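Local atomic coordinates of thiamine-monophosphate kinase (Aquifex aeolicus, PDB entry 1VQV), a protein that catalyses the ATP-dependent phosphorylation of thiamine monophosphate to thiamine diphosphate, the active form of vitamin B1. Residues R106-F110 with Y111-V115; N238-K241 with M242-E245. All coordinates share one frame; numbering follows the deposited sequence.

Contact 1 of 2, residues R106-F110 with Y111-V115; sequences RACEF and YKCEV
Tyr-111 and Phe-110, at the end of helix 94-111, form an offset edge-to-face pair with ring centroids 5.1 Å apart and planes at 82°. Phe-110 presents its edge to the Tyr-111 face, its CD2 standing 3.4 Å from Tyr-111 CE1. Phe-110 has CG anti to its own N (chi1 -171°) and Tyr-111 anti to its carbonyl carbon, which brings the neighbouring rings together. A turn back, Ala-107 is small enough for its CB to lie 4.1 Å from Tyr-111 CE2. The tyrosine hydroxyl is hydrogen-bonded to Ser-66 and to the backbone N of Ala-190; an alanine here would probably leave both without that partner and the Phe-110 edge without a face. Lys-112, at positive phi, ends the helix, and Cys-108 O takes a 3.2 Å bond from Cys-113 N and a weak one from Lys-112 N. Cys-108 SG, anti to the carbonyl carbon, lies 3.9 Å from Cys-113 SG, too far for a disulfide, and reaches Val-115 CG2 at 4.5 Å. Sulfur and aromatic surface of Cys-108, Cys-113 and Tyr-111 is thus buried, with Phe-110 on the exposed side, as the bend leads from helix 94-111 into strand 114-122 of the beta-alpha-beta unit.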
loop_
_atom_site.group_PDB
_atom_site.type_symbol
_atom_site.label_atom_id
_atom_site.label_comp_id
_atom_site.label_asym_id
_atom_site.label_seq_id
_atom_site.Cartn_x
_atom_site.Cartn_y
_atom_site.Cartn_z
ATOM N N ARG B 106 6.601 -17.468 -5.253
ATOM C CA ARG B 106 7.234 -17.811 -6.515
ATOM C C ARG B 106 7.669 -16.571 -7.297
ATOM O O ARG B 106 8.694 -16.594 -7.970
ATOM C CB ARG B 106 6.278 -18.666 -7.360
ATOM C CG ARG B 106 6.106 -20.096 -6.856
ATOM C CD ARG B 106 5.041 -20.838 -7.648
ATOM N NE ARG B 106 4.926 -22.234 -7.233
ATOM C CZ ARG B 106 3.929 -23.047 -7.577
ATOM N NH1 ARG B 106 2.946 -22.606 -8.350
ATOM N NH2 ARG B 106 3.913 -24.302 -7.133
ATOM N N ALA B 107 6.894 -15.494 -7.211
ATOM C CA ALA B 107 7.228 -14.266 -7.916
ATOM C C ALA B 107 8.423 -13.585 -7.256
ATOM O O ALA B 107 9.303 -13.035 -7.937
ATOM C CB ALA B 107 6.036 -13.338 -7.930
ATOM N N CYS B 108 8.443 -13.628 -5.927
ATOM C CA CYS B 108 9.518 -13.029 -5.159
ATOM C C CYS B 108 10.808 -13.809 -5.396
ATOM O O CYS B 108 11.869 -13.212 -5.586
ATOM C CB CYS B 108 9.169 -13.021 -3.669
ATOM S SG CYS B 108 7.869 -11.857 -3.201
ATOM N N GLU B 109 10.715 -15.141 -5.399
ATOM C CA GLU B 109 11.889 -15.973 -5.634
ATOM C C GLU B 109 12.467 -15.632 -6.991
ATOM O O GLU B 109 13.682 -15.524 -7.159
ATOM C CB GLU B 109 11.528 -17.454 -5.620
ATOM C CG GLU B 109 10.960 -17.910 -4.304
ATOM C CD GLU B 109 10.601 -19.389 -4.282
ATOM O OE1 GLU B 109 10.082 -19.906 -5.304
ATOM O OE2 GLU B 109 10.824 -20.023 -3.223
ATOM N N PHE B 110 11.582 -15.446 -7.956
ATOM C CA PHE B 110 11.988 -15.132 -9.307
ATOM C C PHE B 110 12.646 -13.769 -9.441
ATOM O O PHE B 110 13.792 -13.675 -9.866
ATOM C CB PHE B 110 10.780 -15.196 -10.246
ATOM C CG PHE B 110 11.148 -15.102 -11.692
ATOM C CD1 PHE B 110 11.744 -16.184 -12.335
ATOM C CD2 PHE B 110 10.965 -13.921 -12.398
ATOM C CE1 PHE B 110 12.153 -16.090 -13.648
ATOM C CE2 PHE B 110 11.375 -13.818 -13.718
ATOM C CZ PHE B 110 11.970 -14.904 -14.343
ATOM N N TYR B 111 11.905 -12.718 -9.091
ATOM C CA TYR B 111 12.398 -11.349 -9.188
ATOM C C TYR B 111 13.440 -10.965 -8.150
ATOM O O TYR B 111 14.105 -9.941 -8.279
ATOM C CB TYR B 111 11.231 -10.382 -9.118
ATOM C CG TYR B 111 10.191 -10.641 -10.175
ATOM C CD1 TYR B 111 10.531 -10.638 -11.525
ATOM C CD2 TYR B 111 8.860 -10.876 -9.828
ATOM C CE1 TYR B 111 9.574 -10.858 -12.496
ATOM C CE2 TYR B 111 7.896 -11.094 -10.797
ATOM C CZ TYR B 111 8.258 -11.084 -12.130
ATOM O OH TYR B 111 7.297 -11.285 -13.100
ATOM N N LYS B 112 13.574 -11.791 -7.120
ATOM C CA LYS B 112 14.556 -11.560 -6.065
ATOM C C LYS B 112 14.212 -10.372 -5.172
ATOM O O LYS B 112 15.062 -9.517 -4.893
ATOM C CB LYS B 112 15.942 -11.361 -6.680
ATOM C CG LYS B 112 16.404 -12.543 -7.481
ATOM C CD LYS B 112 17.633 -12.197 -8.280
ATOM C CE LYS B 112 18.078 -13.388 -9.127
ATOM N NZ LYS B 112 19.247 -13.042 -9.975
ATOM N N CYS B 113 12.956 -10.321 -4.747
ATOM C CA CYS B 113 12.471 -9.277 -3.868
ATOM C C CYS B 113 11.784 -10.039 -2.751
ATOM O O CYS B 113 11.769 -11.270 -2.758
ATOM C CB CYS B 113 11.471 -8.371 -4.591
ATOM S SG CYS B 113 9.944 -9.195 -5.082
ATOM N N GLU B 114 11.189 -9.340 -1.797
ATOM C CA GLU B 114 10.573 -10.070 -0.709
ATOM C C GLU B 114 9.464 -9.342 -0.011
ATOM O O GLU B 114 9.426 -8.112 0.016
ATOM C CB GLU B 114 11.630 -10.408 0.325
ATOM C CG GLU B 114 12.332 -9.174 0.817
ATOM C CD GLU B 114 13.129 -9.441 2.060
ATOM O OE1 GLU B 114 13.883 -8.532 2.496
ATOM O OE2 GLU B 114 12.997 -10.566 2.609
ATOM N N VAL B 115 8.567 -10.121 0.576
ATOM C CA VAL B 115 7.466 -9.550 1.317
ATOM C C VAL B 115 7.971 -9.378 2.744
ATOM O O VAL B 115 8.595 -10.276 3.304
ATOM C CB VAL B 115 6.226 -10.459 1.226
ATOM C CG1 VAL B 115 5.402 -10.355 2.473
ATOM C CG2 VAL B 115 5.380 -10.030 0.024
#

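Contact 2 of 2, residues N238-K241 with M242-E245; sequences NELK and MYCE. With PO4 (phosphate ion), chain E.
Met-242, modelled as selenomethionine, folds back along the first turn of helix 238-246 toward Asn-238 and Glu-239. Its CB, CG and SE pass in turn beside Asn-238 O, but the CG spacing is too short in the model to be trusted, so the carbonyl's position is doubtful and these approaches carry little weight. At SE the chain bends (chi3 -102°), and the bend lays CE against the peptide between Asn-238 and Glu-239, where it is also 3.6 Å from Asn-238 CB and 3.8 Å from Glu-239 CB. The glutamate and methionine chains lie alongside one another. A long, flexible, apolar chain suits this course, because it can follow the backbone and still offer a surface to Phe-177 of helix 176-186.

Beneath it runs the ordinary alpha-helical ladder, each N-H bonded to the carbonyl four residues back: Cys-244 N to Leu-240 O, for example, is 2.9 Å. On the buried side Leu-240 CD1 lies 4.1 Å from Cys-244 SG and 4.4 Å from Tyr-243 CD2; the compact, apolar leucine fits between Ala-162 and Tyr-254. Tyr-243 packs on Phe-177 and Leu-181 of helix 176-186, stacks its ring with Tyr-247, and has its hydroxyl hydrogen-bonded to Glu-165. At the amino end, Ser-237 OG is hydrogen-bonded to Glu-239 OE2 and to Leu-240 N. A phosphate ion, probably from the crystallisation liquor, sits beside the first turn, and Asn-238 N gives its O1 a weak, long bond of 3.5 Å; the positive end of the helix dipole may help to attract it.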
loop_
_atom_site.group_PDB
_atom_site.type_symbol
_atom_site.label_atom_id
_atom_site.label_comp_id
_atom_site.label_asym_id
_atom_site.label_seq_id
_atom_site.Cartn_x
_atom_site.Cartn_y
_atom_site.Cartn_z
ATOM N N ASN B 238 2.226 -14.708 -32.666
ATOM C CA ASN B 238 1.537 -15.726 -33.450
ATOM C C ASN B 238 0.126 -16.073 -32.963
ATOM O O ASN B 238 -0.776 -16.258 -33.781
ATOM C CB ASN B 238 2.407 -16.986 -33.525
ATOM C CG ASN B 238 3.541 -16.854 -34.548
ATOM O OD1 ASN B 238 4.512 -16.093 -34.356
ATOM N ND2 ASN B 238 3.417 -17.589 -35.650
ATOM N N GLU B 239 -0.073 -16.167 -31.651
ATOM C CA GLU B 239 -1.400 -16.478 -31.136
ATOM C C GLU B 239 -2.359 -15.286 -31.245
ATOM O O GLU B 239 -3.570 -15.471 -31.377
ATOM C CB GLU B 239 -1.315 -17.003 -29.698
ATOM C CG GLU B 239 -0.098 -16.570 -28.899
ATOM C CD GLU B 239 1.193 -17.206 -29.381
ATOM O OE1 GLU B 239 1.301 -18.453 -29.399
ATOM O OE2 GLU B 239 2.111 -16.442 -29.732
ATOM N N LEU B 240 -1.819 -14.066 -31.214
ATOM C CA LEU B 240 -2.667 -12.892 -31.358
ATOM C C LEU B 240 -3.142 -12.880 -32.808
ATOM O O LEU B 240 -4.285 -12.515 -33.109
ATOM C CB LEU B 240 -1.920 -11.593 -31.051
ATOM C CG LEU B 240 -2.801 -10.350 -31.276
ATOM C CD1 LEU B 240 -4.045 -10.462 -30.436
ATOM C CD2 LEU B 240 -2.051 -9.087 -30.921
ATOM N N LYS B 241 -2.263 -13.292 -33.712
ATOM C CA LYS B 241 -2.634 -13.342 -35.120
ATOM C C LYS B 241 -3.766 -14.349 -35.295
ATOM O O LYS B 241 -4.814 -14.038 -35.873
ATOM C CB LYS B 241 -1.436 -13.751 -35.973
ATOM C CG LYS B 241 -0.465 -12.632 -36.155
ATOM C CD LYS B 241 0.750 -13.107 -36.888
ATOM C CE LYS B 241 1.693 -11.955 -37.172
ATOM N NZ LYS B 241 2.848 -12.506 -37.905
HETATM N N MSE B 242 -3.536 -15.552 -34.778
HETATM C CA MSE B 242 -4.498 -16.645 -34.836
HETATM C C MSE B 242 -5.802 -16.247 -34.145
HETATM O O MSE B 242 -6.890 -16.404 -34.707
HETATM C CB MSE B 242 -3.888 -17.882 -34.180
HETATM C CG MSE B 242 -2.528 -18.250 -34.766
HETATM SE SE MSE B 242 -1.733 -19.869 -34.011
HETATM C CE MSE B 242 -0.405 -19.103 -32.787
ATOM N N TYR B 243 -5.690 -15.719 -32.930
ATOM C CA TYR B 243 -6.858 -15.279 -32.188
ATOM C C TYR B 243 -7.683 -14.348 -33.070
ATOM O O TYR B 243 -8.907 -14.459 -33.153
ATOM C CB TYR B 243 -6.438 -14.508 -30.945
ATOM C CG TYR B 243 -7.607 -13.857 -30.265
ATOM C CD1 TYR B 243 -8.413 -14.579 -29.378
ATOM C CD2 TYR B 243 -7.958 -12.538 -30.559
ATOM C CE1 TYR B 243 -9.537 -14.007 -28.805
ATOM C CE2 TYR B 243 -9.088 -11.956 -29.989
ATOM C CZ TYR B 243 -9.868 -12.700 -29.113
ATOM O OH TYR B 243 -10.977 -12.138 -28.543
ATOM N N CYS B 244 -6.996 -13.405 -33.707
ATOM C CA CYS B 244 -7.640 -12.438 -34.589
ATOM C C CYS B 244 -8.358 -13.106 -35.753
ATOM O O CYS B 244 -9.550 -12.894 -35.957
ATOM C CB CYS B 244 -6.606 -11.449 -35.118
ATOM S SG CYS B 244 -6.211 -10.169 -33.932
ATOM N N GLU B 245 -7.628 -13.908 -36.517
ATOM C CA GLU B 245 -8.221 -14.595 -37.646
ATOM C C GLU B 245 -9.440 -15.372 -37.157
ATOM O O GLU B 245 -10.537 -15.219 -37.692
ATOM C CB GLU B 245 -7.200 -15.548 -38.295
ATOM C CG GLU B 245 -7.680 -16.257 -39.578
ATOM C CD GLU B 245 -8.347 -15.298 -40.584
ATOM O OE1 GLU B 245 -9.445 -14.764 -40.267
ATOM O OE2 GLU B 245 -7.786 -15.070 -41.691
HETATM P P PO4 E . 5.503 -15.797 -30.300
HETATM O O1 PO4 E . 5.414 -15.677 -31.770
HETATM O O2 PO4 E . 6.581 -14.919 -29.798
HETATM O O3 PO4 E . 4.226 -15.393 -29.693
HETATM O O4 PO4 E . 5.794 -17.205 -29.936
#

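Overall arrangement
Contact 1 precedes contact 2 in the chain, and the two do not touch: their centres are 32 Å apart and their nearest atoms about 18 Å. Residues 106-115 join a helix to the outermost strand of the chain's own four-stranded sheet, in the N-terminal AIR synthase-related region, whereas 238-245 lie within helix 238-246. Contact 2 packs on helix 176-186, and contact 1 on the loop after it, at Thr-189 and Ala-190. Contact 1 is the one near the nucleotide site, the side chain of Val-115 being about 6 Å from that of ATP-binding Tyr-101; the same valine packs on Leu-19 of the second subunit. Contact 2, with its phosphate, is remote from the known ATP, substrate and metal residues.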